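Long-range contacts in KaiC domain-containing protein (Pyrococcus horikoshii, PDB 2ZTS), which is of unknown cellular role but binds ADP and magnesium, and probably ATP, as a P-loop protein related to KaiC: residues P8-I16 with L22-G30; V120-V131 with K163-V173. All coordinates share one frame; numbering follows the deposited sequence.

Contact 1 ties residues 8-16 to 22-30 in a small antiparallel pair beside the nucleotide-binding region, while contact 2 packs two neighbouring helices, 120-134 and 157-171, against each other on the central sheet. Each has a buried side (Val12 and Phe27; Leu124 and Met171) and an exposed polar margin (Arg10; Lys163). Contact 1 depends on backbone hydrogen bonds and arginine side chains, as suits a short pair of extended segments. Contact 2 is mainly apolar side chains, including a Met-aromatic contact, with one long salt bridge near its edge. Strand 174-179 connects the two regions: it follows directly from Val173 of contact 2, and its first residue, Thr174, touches Val12 and Phe27 of contact 1.

Contact 1. Residues P8-I16 with L22-G30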
loop_
_atom_site.group_PDB
_atom_site.type_symbol
_atom_site.label_atom_id
_atom_site.label_comp_id
_atom_site.label_asym_id
_atom_site.label_seq_id
_atom_site.Cartn_x
_atom_site.Cartn_y
_atom_site.Cartn_z
ATOM N N PRO C 8 -37.568 22.963 -15.280
ATOM C CA PRO C 8 -37.676 23.417 -13.840
ATOM C C PRO C 8 -37.697 22.205 -12.873
ATOM O O PRO C 8 -38.748 21.586 -12.650
ATOM C CB PRO C 8 -38.991 24.219 -13.809
ATOM C CG PRO C 8 -39.687 23.832 -15.046
ATOM C CD PRO C 8 -38.630 23.561 -16.106
ATOM N N VAL C 9 -36.533 21.870 -12.317
ATOM C CA VAL C 9 -36.383 20.582 -11.649
ATOM C C VAL C 9 -37.224 20.525 -10.375
ATOM O O VAL C 9 -37.266 21.488 -9.632
ATOM C CB VAL C 9 -34.880 20.295 -11.325
ATOM C CG1 VAL C 9 -34.369 21.246 -10.234
ATOM C CG2 VAL C 9 -34.667 18.841 -10.914
ATOM N N ARG C 10 -37.935 19.422 -10.174
ATOM C CA ARG C 10 -38.712 19.181 -8.945
ATOM C C ARG C 10 -37.731 18.758 -7.837
ATOM O O ARG C 10 -36.932 17.858 -8.061
ATOM C CB ARG C 10 -39.726 18.022 -9.167
ATOM C CG ARG C 10 -41.255 18.326 -9.062
ATOM C CD ARG C 10 -42.092 17.898 -10.343
ATOM N NE ARG C 10 -42.104 16.436 -10.596
ATOM C CZ ARG C 10 -42.013 15.823 -11.804
ATOM N NH1 ARG C 10 -41.939 16.513 -12.942
ATOM N NH2 ARG C 10 -42.004 14.486 -11.869
ATOM N N ARG C 11 -37.835 19.371 -6.658
ATOM C CA ARG C 11 -36.895 19.156 -5.571
ATOM C C ARG C 11 -37.485 18.537 -4.290
ATOM O O ARG C 11 -38.501 18.952 -3.734
ATOM C CB ARG C 11 -36.132 20.459 -5.259
ATOM C CG ARG C 11 -35.110 20.754 -6.361
ATOM C CD ARG C 11 -34.188 21.881 -6.098
ATOM N NE ARG C 11 -33.386 22.173 -7.299
ATOM C CZ ARG C 11 -32.243 21.589 -7.619
ATOM N NH1 ARG C 11 -31.709 20.647 -6.841
ATOM N NH2 ARG C 11 -31.615 21.940 -8.722
ATOM N N VAL C 12 -36.767 17.548 -3.777
ATOM C CA VAL C 12 -37.200 16.824 -2.612
ATOM C C VAL C 12 -36.492 17.463 -1.421
ATOM O O VAL C 12 -35.273 17.455 -1.357
ATOM C CB VAL C 12 -36.885 15.348 -2.844
ATOM C CG1 VAL C 12 -37.213 14.464 -1.604
ATOM C CG2 VAL C 12 -37.607 14.898 -4.124
ATOM N N LYS C 13 -37.255 18.030 -0.500
ATOM C CA LYS C 13 -36.715 18.682 0.710
ATOM C C LYS C 13 -36.085 17.654 1.646
ATOM O O LYS C 13 -36.684 16.632 1.930
ATOM C CB LYS C 13 -37.798 19.419 1.480
ATOM C CG LYS C 13 -38.572 20.498 0.625
ATOM C CD LYS C 13 -37.948 21.855 0.684
ATOM C CE LYS C 13 -38.091 22.606 2.040
ATOM N NZ LYS C 13 -36.768 23.404 2.390
ATOM N N SER C 14 -34.890 17.945 2.128
ATOM C CA SER C 14 -34.048 16.895 2.686
ATOM C C SER C 14 -34.595 16.509 4.025
ATOM O O SER C 14 -34.506 15.394 4.425
ATOM C CB SER C 14 -32.603 17.366 2.870
ATOM O OG SER C 14 -32.538 18.378 3.837
ATOM N N GLY C 15 -35.166 17.463 4.710
ATOM C CA GLY C 15 -35.543 17.254 6.088
ATOM C C GLY C 15 -34.523 17.729 7.095
ATOM O O GLY C 15 -34.760 17.605 8.293
ATOM N N ILE C 16 -33.420 18.319 6.640
ATOM C CA ILE C 16 -32.293 18.642 7.537
ATOM C C ILE C 16 -32.107 20.165 7.531
ATOM O O ILE C 16 -31.700 20.736 6.508
ATOM C CB ILE C 16 -31.002 17.902 7.078
ATOM C CG1 ILE C 16 -31.172 16.380 7.336
ATOM C CG2 ILE C 16 -29.748 18.473 7.842
ATOM C CD1 ILE C 16 -30.493 15.567 6.397
ATOM N N LEU C 22 -28.013 24.495 0.447
ATOM C CA LEU C 22 -26.760 24.109 -0.198
ATOM C C LEU C 22 -26.990 23.487 -1.568
ATOM O O LEU C 22 -26.051 23.378 -2.343
ATOM C CB LEU C 22 -25.944 23.142 0.706
ATOM C CG LEU C 22 -25.705 23.582 2.159
ATOM C CD1 LEU C 22 -24.858 22.648 2.942
ATOM C CD2 LEU C 22 -25.115 24.950 2.200
ATOM N N ILE C 23 -28.219 23.079 -1.871
ATOM C CA ILE C 23 -28.521 22.309 -3.064
ATOM C C ILE C 23 -29.810 22.813 -3.754
ATOM O O ILE C 23 -30.598 22.036 -4.289
ATOM C CB ILE C 23 -28.595 20.777 -2.741
ATOM C CG1 ILE C 23 -29.509 20.501 -1.564
ATOM C CG2 ILE C 23 -27.245 20.272 -2.392
ATOM C CD1 ILE C 23 -30.070 19.086 -1.507
ATOM N N GLU C 24 -29.945 24.142 -3.758
ATOM C CA GLU C 24 -30.991 24.914 -4.424
ATOM C C GLU C 24 -32.399 24.480 -4.035
ATOM O O GLU C 24 -33.277 24.444 -4.861
ATOM C CB GLU C 24 -30.797 24.882 -5.940
ATOM C CG GLU C 24 -29.538 25.560 -6.492
ATOM C CD GLU C 24 -29.563 25.565 -8.026
ATOM O OE1 GLU C 24 -30.426 26.258 -8.619
ATOM O OE2 GLU C 24 -28.781 24.842 -8.667
ATOM N N GLY C 25 -32.607 24.135 -2.772
ATOM C CA GLY C 25 -33.926 23.778 -2.238
ATOM C C GLY C 25 -34.147 22.288 -1.990
ATOM O O GLY C 25 -35.145 21.905 -1.382
ATOM N N GLY C 26 -33.245 21.407 -2.415
ATOM C CA GLY C 26 -33.476 19.970 -2.217
ATOM C C GLY C 26 -32.911 19.113 -3.307
ATOM O O GLY C 26 -32.304 19.649 -4.232
ATOM N N PHE C 27 -33.044 17.783 -3.163
ATOM C CA PHE C 27 -32.541 16.843 -4.146
ATOM C C PHE C 27 -33.445 16.791 -5.393
ATOM O O PHE C 27 -34.661 16.583 -5.250
ATOM C CB PHE C 27 -32.491 15.415 -3.601
ATOM C CG PHE C 27 -31.778 15.259 -2.312
ATOM C CD1 PHE C 27 -30.381 15.366 -2.250
ATOM C CD2 PHE C 27 -32.473 14.923 -1.157
ATOM C CE1 PHE C 27 -29.698 15.157 -1.055
ATOM C CE2 PHE C 27 -31.766 14.720 0.069
ATOM C CZ PHE C 27 -30.374 14.860 0.098
ATOM N N PRO C 28 -32.873 16.869 -6.605
ATOM C CA PRO C 28 -33.681 16.602 -7.797
ATOM C C PRO C 28 -34.404 15.278 -7.617
ATOM O O PRO C 28 -33.800 14.234 -7.285
ATOM C CB PRO C 28 -32.661 16.518 -8.944
ATOM C CG PRO C 28 -31.447 17.231 -8.497
ATOM C CD PRO C 28 -31.464 17.191 -6.945
ATOM N N GLU C 29 -35.707 15.311 -7.866
ATOM C CA GLU C 29 -36.537 14.115 -7.808
ATOM C C GLU C 29 -35.963 12.984 -8.655
ATOM O O GLU C 29 -35.544 13.176 -9.777
ATOM C CB GLU C 29 -38.001 14.496 -8.239
ATOM C CG GLU C 29 -39.022 13.395 -8.061
ATOM C CD GLU C 29 -40.478 13.844 -8.353
ATOM O OE1 GLU C 29 -40.718 15.041 -8.698
ATOM O OE2 GLU C 29 -41.389 12.979 -8.212
ATOM N N GLY C 30 -35.928 11.776 -8.111
ATOM C CA GLY C 30 -35.437 10.641 -8.852
ATOM C C GLY C 30 -33.926 10.350 -8.652
ATOM O O GLY C 30 -33.457 9.316 -9.122
#
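Arg11 NH1 donates to two acceptors, Gly26 O at 2.9 Å and the hydroxyl oxygen of Thr226. The Gly26 carbonyl meets the guanidinium at its edge, close to its plane, and the bond is fairly straight (156°). NH2 donates to the Glu225 carbonyl, while Glu24 CB lies over one face of the guanidinium. The Arg11 chain reaches this place because it is extended from CG to NE. Arginine suits the site, since one flat group can serve the carbonyls of both Gly26 and Glu225. Gly26 closes a type I' turn that starts at Ile23 and whose central residues, Glu24 and Gly25, both have positive phi. A CB on Gly26 would point toward the Val12 carbonyl oxygen, with Gly26 CA already 3.2 Å from Val12 O.

Beside the turn, Val12 and Phe27 form an antiparallel hydrogen-bonded pair: Val12 N to Phe27 O is 2.7 Å and Phe27 N to Val12 O 2.9 Å. Glu29 N continues the ladder to Arg10 O at 2.8 Å. At this end Arg10 NE and Glu29 OE1 (2.7 Å) make a weak hydrogen bond within a salt bridge, the guanidinium and carboxylate planes nearly perpendicular.

Val12 and Phe27 share one face of the pair and rest on Thr174 of strand 174-179. Val12 also meets Phe50 of helix 43-58, and Phe27 meets Met223 of strand 214-223, which like Thr226 belongs to an ADP site whose nucleotide is not bound to this chain.

Contact 2. Residues V120-V131 with K163-V173; sequences VDNFLRYIYRVV and KLNTILLEMGV
With chi1 at 176°, Tyr128 swings its ring off its own helix to lie alongside Met171, present as selenomethionine, whose chain runs extended from CA to SE (chi2 -178°); the two side chains lie antiparallel. Met171 CG comes to 3.5 Å from Tyr128 CD2, and the selenium lies obliquely beside the ring, 5.2 Å from its centroid, in a Met-aromatic contact. The same selenium touches Val131, with SE to CB at 3.8 Å. A long, flexible, polarisable side chain suits this place, because it can fill the space between a ring and a branched aliphatic group.

Leu124 fills the half of the interface nearer the N-termini. Its CD2 packs 3.9 Å from Lys163 CB, and its CG faces Ile167 CG1 at 4.4 Å. Leu164 adds a methyl contact at a similar distance. Near the N-terminal end of helix 120-134 the chemistry becomes polar: Lys163 is extended as far as CE and then bends, which carries NZ across Asp121 to a salt bridge with OD1 (3.3 Å) whose hydrogen bond is weak. Its aliphatic part meanwhile lies against Leu124 and Val120, so lysine serves both the apolar and the charged neighbour. At the other end, Val131 CG1 meets Val173 CG1 at 3.9 Å, just past Gly172, whose positive phi ends the helix.

Over 120-131 and 163-171 the helix axes are nearly parallel (14°) and 10.8 Å apart at closest approach. Helix 157-171 belongs to the beta-alpha-beta crossover from strand 138-142 to strand 174-179; its Leu164, Leu168 and Met171 rest on strand 138-142, while Ile127 and Val131 of the neighbouring helix rest on strand 62-66.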
loop_
_atom_site.group_PDB
_atom_site.type_symbol
_atom_site.label_atom_id
_atom_site.label_comp_id
_atom_site.label_asym_id
_atom_site.label_seq_id
_atom_site.Cartn_x
_atom_site.Cartn_y
_atom_site.Cartn_z
ATOM N N VAL C 120 -29.883 -12.117 -2.621
ATOM C CA VAL C 120 -29.857 -10.825 -3.274
ATOM C C VAL C 120 -31.139 -10.497 -4.030
ATOM O O VAL C 120 -31.704 -9.412 -3.835
ATOM C CB VAL C 120 -28.638 -10.729 -4.267
ATOM C CG1 VAL C 120 -28.705 -9.433 -5.104
ATOM C CG2 VAL C 120 -27.332 -10.764 -3.513
ATOM N N ASP C 121 -31.558 -11.411 -4.906
ATOM C CA ASP C 121 -32.695 -11.186 -5.796
ATOM C C ASP C 121 -34.019 -11.078 -5.025
ATOM O O ASP C 121 -34.833 -10.238 -5.327
ATOM C CB ASP C 121 -32.790 -12.287 -6.871
ATOM C CG ASP C 121 -31.860 -12.037 -8.074
ATOM O OD1 ASP C 121 -31.131 -10.992 -8.154
ATOM O OD2 ASP C 121 -31.786 -12.863 -9.003
ATOM N N ASN C 122 -34.237 -11.928 -4.032
ATOM C CA ASN C 122 -35.380 -11.741 -3.124
ATOM C C ASN C 122 -35.384 -10.355 -2.455
ATOM O O ASN C 122 -36.397 -9.632 -2.413
ATOM C CB ASN C 122 -35.427 -12.852 -2.034
ATOM C CG ASN C 122 -35.846 -14.241 -2.583
ATOM O OD1 ASN C 122 -35.794 -15.256 -1.860
ATOM N ND2 ASN C 122 -36.228 -14.290 -3.832
ATOM N N PHE C 123 -34.217 -9.988 -1.938
ATOM C CA PHE C 123 -34.023 -8.682 -1.307
ATOM C C PHE C 123 -34.562 -7.533 -2.134
ATOM O O PHE C 123 -35.374 -6.747 -1.664
ATOM C CB PHE C 123 -32.530 -8.444 -1.053
ATOM C CG PHE C 123 -32.222 -7.190 -0.285
ATOM C CD1 PHE C 123 -31.309 -6.303 -0.762
ATOM C CD2 PHE C 123 -32.765 -6.971 0.951
ATOM C CE1 PHE C 123 -30.967 -5.180 -0.046
ATOM C CE2 PHE C 123 -32.422 -5.822 1.693
ATOM C CZ PHE C 123 -31.521 -4.940 1.178
ATOM N N LEU C 124 -34.116 -7.480 -3.367
ATOM C CA LEU C 124 -34.389 -6.366 -4.267
ATOM C C LEU C 124 -35.867 -6.357 -4.726
ATOM O O LEU C 124 -36.513 -5.311 -4.785
ATOM C CB LEU C 124 -33.416 -6.498 -5.495
ATOM C CG LEU C 124 -32.077 -5.698 -5.595
ATOM C CD1 LEU C 124 -31.496 -5.204 -4.305
ATOM C CD2 LEU C 124 -31.034 -6.487 -6.334
ATOM N N ARG C 125 -36.374 -7.536 -5.075
ATOM C CA ARG C 125 -37.812 -7.761 -5.291
ATOM C C ARG C 125 -38.586 -7.207 -4.118
ATOM O O ARG C 125 -39.535 -6.403 -4.283
ATOM C CB ARG C 125 -38.086 -9.260 -5.434
ATOM C CG ARG C 125 -39.300 -9.624 -6.269
ATOM C CD ARG C 125 -39.666 -11.159 -6.307
ATOM N NE ARG C 125 -38.530 -12.094 -6.193
ATOM C CZ ARG C 125 -37.579 -12.283 -7.108
ATOM N NH1 ARG C 125 -36.602 -13.167 -6.871
ATOM N NH2 ARG C 125 -37.575 -11.574 -8.242
ATOM N N TYR C 126 -38.159 -7.549 -2.902
ATOM C CA TYR C 126 -38.951 -7.128 -1.720
ATOM C C TYR C 126 -38.924 -5.604 -1.503
ATOM O O TYR C 126 -39.932 -5.008 -1.153
ATOM C CB TYR C 126 -38.579 -7.923 -0.464
ATOM C CG TYR C 126 -39.550 -7.696 0.643
ATOM C CD1 TYR C 126 -39.179 -6.978 1.819
ATOM C CD2 TYR C 126 -40.887 -8.147 0.514
ATOM C CE1 TYR C 126 -40.104 -6.737 2.828
ATOM C CE2 TYR C 126 -41.830 -7.906 1.516
ATOM C CZ TYR C 126 -41.456 -7.243 2.666
ATOM O OH TYR C 126 -42.436 -7.018 3.615
ATOM N N ILE C 127 -37.788 -4.947 -1.720
ATOM C CA ILE C 127 -37.753 -3.492 -1.642
ATOM C C ILE C 127 -38.652 -2.876 -2.716
ATOM O O ILE C 127 -39.338 -1.907 -2.471
ATOM C CB ILE C 127 -36.349 -2.957 -1.878
ATOM C CG1 ILE C 127 -35.375 -3.475 -0.800
ATOM C CG2 ILE C 127 -36.402 -1.447 -1.936
ATOM C CD1 ILE C 127 -33.933 -3.415 -1.204
ATOM N N TYR C 128 -38.616 -3.419 -3.920
ATOM C CA TYR C 128 -39.454 -2.915 -4.994
ATOM C C TYR C 128 -40.971 -3.056 -4.589
ATOM O O TYR C 128 -41.750 -2.105 -4.632
ATOM C CB TYR C 128 -39.112 -3.678 -6.279
ATOM C CG TYR C 128 -39.968 -3.325 -7.461
ATOM C CD1 TYR C 128 -41.121 -4.050 -7.727
ATOM C CD2 TYR C 128 -39.627 -2.276 -8.312
ATOM C CE1 TYR C 128 -41.921 -3.722 -8.771
ATOM C CE2 TYR C 128 -40.431 -1.944 -9.406
ATOM C CZ TYR C 128 -41.574 -2.688 -9.624
ATOM O OH TYR C 128 -42.409 -2.420 -10.672
ATOM N N ARG C 129 -41.336 -4.227 -4.111
ATOM C CA ARG C 129 -42.717 -4.477 -3.668
ATOM C C ARG C 129 -43.139 -3.502 -2.615
ATOM O O ARG C 129 -44.235 -2.970 -2.653
ATOM C CB ARG C 129 -42.850 -5.903 -3.153
ATOM C CG ARG C 129 -44.187 -6.167 -2.494
ATOM C CD ARG C 129 -44.319 -7.571 -1.936
ATOM N NE ARG C 129 -45.637 -7.728 -1.347
ATOM C CZ ARG C 129 -45.988 -8.707 -0.520
ATOM N NH1 ARG C 129 -47.230 -8.758 -0.031
ATOM N NH2 ARG C 129 -45.112 -9.629 -0.189
ATOM N N VAL C 130 -42.275 -3.222 -1.661
ATOM C CA VAL C 130 -42.658 -2.359 -0.554
ATOM C C VAL C 130 -42.706 -0.869 -0.993
ATOM O O VAL C 130 -43.594 -0.093 -0.546
ATOM C CB VAL C 130 -41.684 -2.529 0.657
ATOM C CG1 VAL C 130 -41.951 -1.493 1.748
ATOM C CG2 VAL C 130 -41.799 -3.896 1.221
ATOM N N VAL C 131 -41.764 -0.465 -1.853
ATOM C CA VAL C 131 -41.807 0.889 -2.403
ATOM C C VAL C 131 -43.155 1.107 -3.104
ATOM O O VAL C 131 -43.811 2.120 -2.889
ATOM C CB VAL C 131 -40.611 1.157 -3.353
ATOM C CG1 VAL C 131 -40.903 2.327 -4.351
ATOM C CG2 VAL C 131 -39.367 1.485 -2.525
ATOM N N LYS C 163 -27.053 -4.734 -10.258
ATOM C CA LYS C 163 -28.485 -5.061 -10.101
ATOM C C LYS C 163 -29.301 -4.010 -9.332
ATOM O O LYS C 163 -30.448 -3.713 -9.708
ATOM C CB LYS C 163 -28.707 -6.402 -9.430
ATOM C CG LYS C 163 -28.260 -7.624 -10.151
ATOM C CD LYS C 163 -28.718 -8.845 -9.290
ATOM C CE LYS C 163 -28.312 -10.201 -9.841
ATOM N NZ LYS C 163 -29.306 -10.734 -10.878
ATOM N N LEU C 164 -28.729 -3.420 -8.273
ATOM C CA LEU C 164 -29.454 -2.422 -7.536
ATOM C C LEU C 164 -29.747 -1.223 -8.425
ATOM O O LEU C 164 -30.823 -0.620 -8.326
ATOM C CB LEU C 164 -28.685 -1.949 -6.326
ATOM C CG LEU C 164 -29.156 -0.790 -5.512
ATOM C CD1 LEU C 164 -30.561 -0.984 -4.970
ATOM C CD2 LEU C 164 -28.210 -0.704 -4.342
ATOM N N ASN C 165 -28.760 -0.829 -9.227
ATOM C CA ASN C 165 -28.853 0.371 -10.084
ATOM C C ASN C 165 -30.026 0.209 -11.040
ATOM O O ASN C 165 -30.774 1.149 -11.227
ATOM C CB ASN C 165 -27.555 0.561 -10.875
ATOM C CG ASN C 165 -27.562 1.774 -11.788
ATOM O OD1 ASN C 165 -27.768 2.892 -11.344
ATOM N ND2 ASN C 165 -27.303 1.544 -13.098
ATOM N N THR C 166 -30.192 -0.984 -11.591
ATOM C CA THR C 166 -31.247 -1.228 -12.548
ATOM C C THR C 166 -32.629 -1.044 -11.877
ATOM O O THR C 166 -33.487 -0.417 -12.472
ATOM C CB THR C 166 -31.159 -2.635 -13.237
ATOM O OG1 THR C 166 -31.321 -3.657 -12.250
ATOM C CG2 THR C 166 -29.807 -2.926 -13.810
ATOM N N ILE C 167 -32.828 -1.556 -10.654
ATOM C CA ILE C 167 -34.114 -1.356 -10.029
ATOM C C ILE C 167 -34.320 0.083 -9.515
ATOM O O ILE C 167 -35.425 0.537 -9.585
ATOM C CB ILE C 167 -34.504 -2.436 -8.937
ATOM C CG1 ILE C 167 -33.798 -2.162 -7.641
ATOM C CG2 ILE C 167 -34.179 -3.821 -9.371
ATOM C CD1 ILE C 167 -34.486 -1.133 -6.836
ATOM N N LEU C 168 -33.297 0.794 -9.041
ATOM C CA LEU C 168 -33.436 2.225 -8.720
ATOM C C LEU C 168 -33.953 3.091 -9.886
ATOM O O LEU C 168 -34.839 3.913 -9.707
ATOM C CB LEU C 168 -32.123 2.844 -8.169
ATOM C CG LEU C 168 -31.608 2.244 -6.858
ATOM C CD1 LEU C 168 -30.161 2.695 -6.485
ATOM C CD2 LEU C 168 -32.636 2.543 -5.676
ATOM N N LEU C 169 -33.372 2.903 -11.054
ATOM C CA LEU C 169 -33.745 3.602 -12.265
ATOM C C LEU C 169 -35.242 3.314 -12.596
ATOM O O LEU C 169 -36.001 4.217 -12.927
ATOM C CB LEU C 169 -32.807 3.148 -13.434
ATOM C CG LEU C 169 -31.511 3.947 -13.765
ATOM C CD1 LEU C 169 -30.827 4.551 -12.537
ATOM C CD2 LEU C 169 -30.465 3.125 -14.605
ATOM N N GLU C 170 -35.652 2.068 -12.434
ATOM C CA GLU C 170 -37.039 1.667 -12.717
ATOM C C GLU C 170 -38.000 2.308 -11.758
ATOM O O GLU C 170 -39.060 2.769 -12.174
ATOM C CB GLU C 170 -37.214 0.168 -12.568
ATOM C CG GLU C 170 -37.562 -0.574 -13.829
ATOM C CD GLU C 170 -37.269 -2.038 -13.637
ATOM O OE1 GLU C 170 -36.104 -2.467 -13.932
ATOM O OE2 GLU C 170 -38.185 -2.737 -13.136
HETATM N N MSE C 171 -37.643 2.358 -10.482
HETATM C CA MSE C 171 -38.557 2.864 -9.478
HETATM C C MSE C 171 -38.625 4.381 -9.513
HETATM O O MSE C 171 -39.635 4.962 -9.133
HETATM C CB MSE C 171 -38.143 2.422 -8.099
HETATM C CG MSE C 171 -38.413 0.976 -7.840
HETATM SE SE MSE C 171 -37.924 0.421 -5.967
HETATM C CE MSE C 171 -36.096 1.229 -5.775
ATOM N N GLY C 172 -37.573 5.042 -9.969
ATOM C CA GLY C 172 -37.587 6.490 -9.985
ATOM C C GLY C 172 -37.854 7.190 -8.664
ATOM O O GLY C 172 -38.419 8.277 -8.694
ATOM N N VAL C 173 -37.474 6.609 -7.507
ATOM C CA VAL C 173 -37.636 7.323 -6.215
ATOM C C VAL C 173 -36.373 8.122 -5.864
ATOM O O VAL C 173 -35.404 8.078 -6.546
ATOM C CB VAL C 173 -38.093 6.420 -5.039
ATOM C CG1 VAL C 173 -39.483 5.847 -5.351
ATOM C CG2 VAL C 173 -37.104 5.265 -4.729
#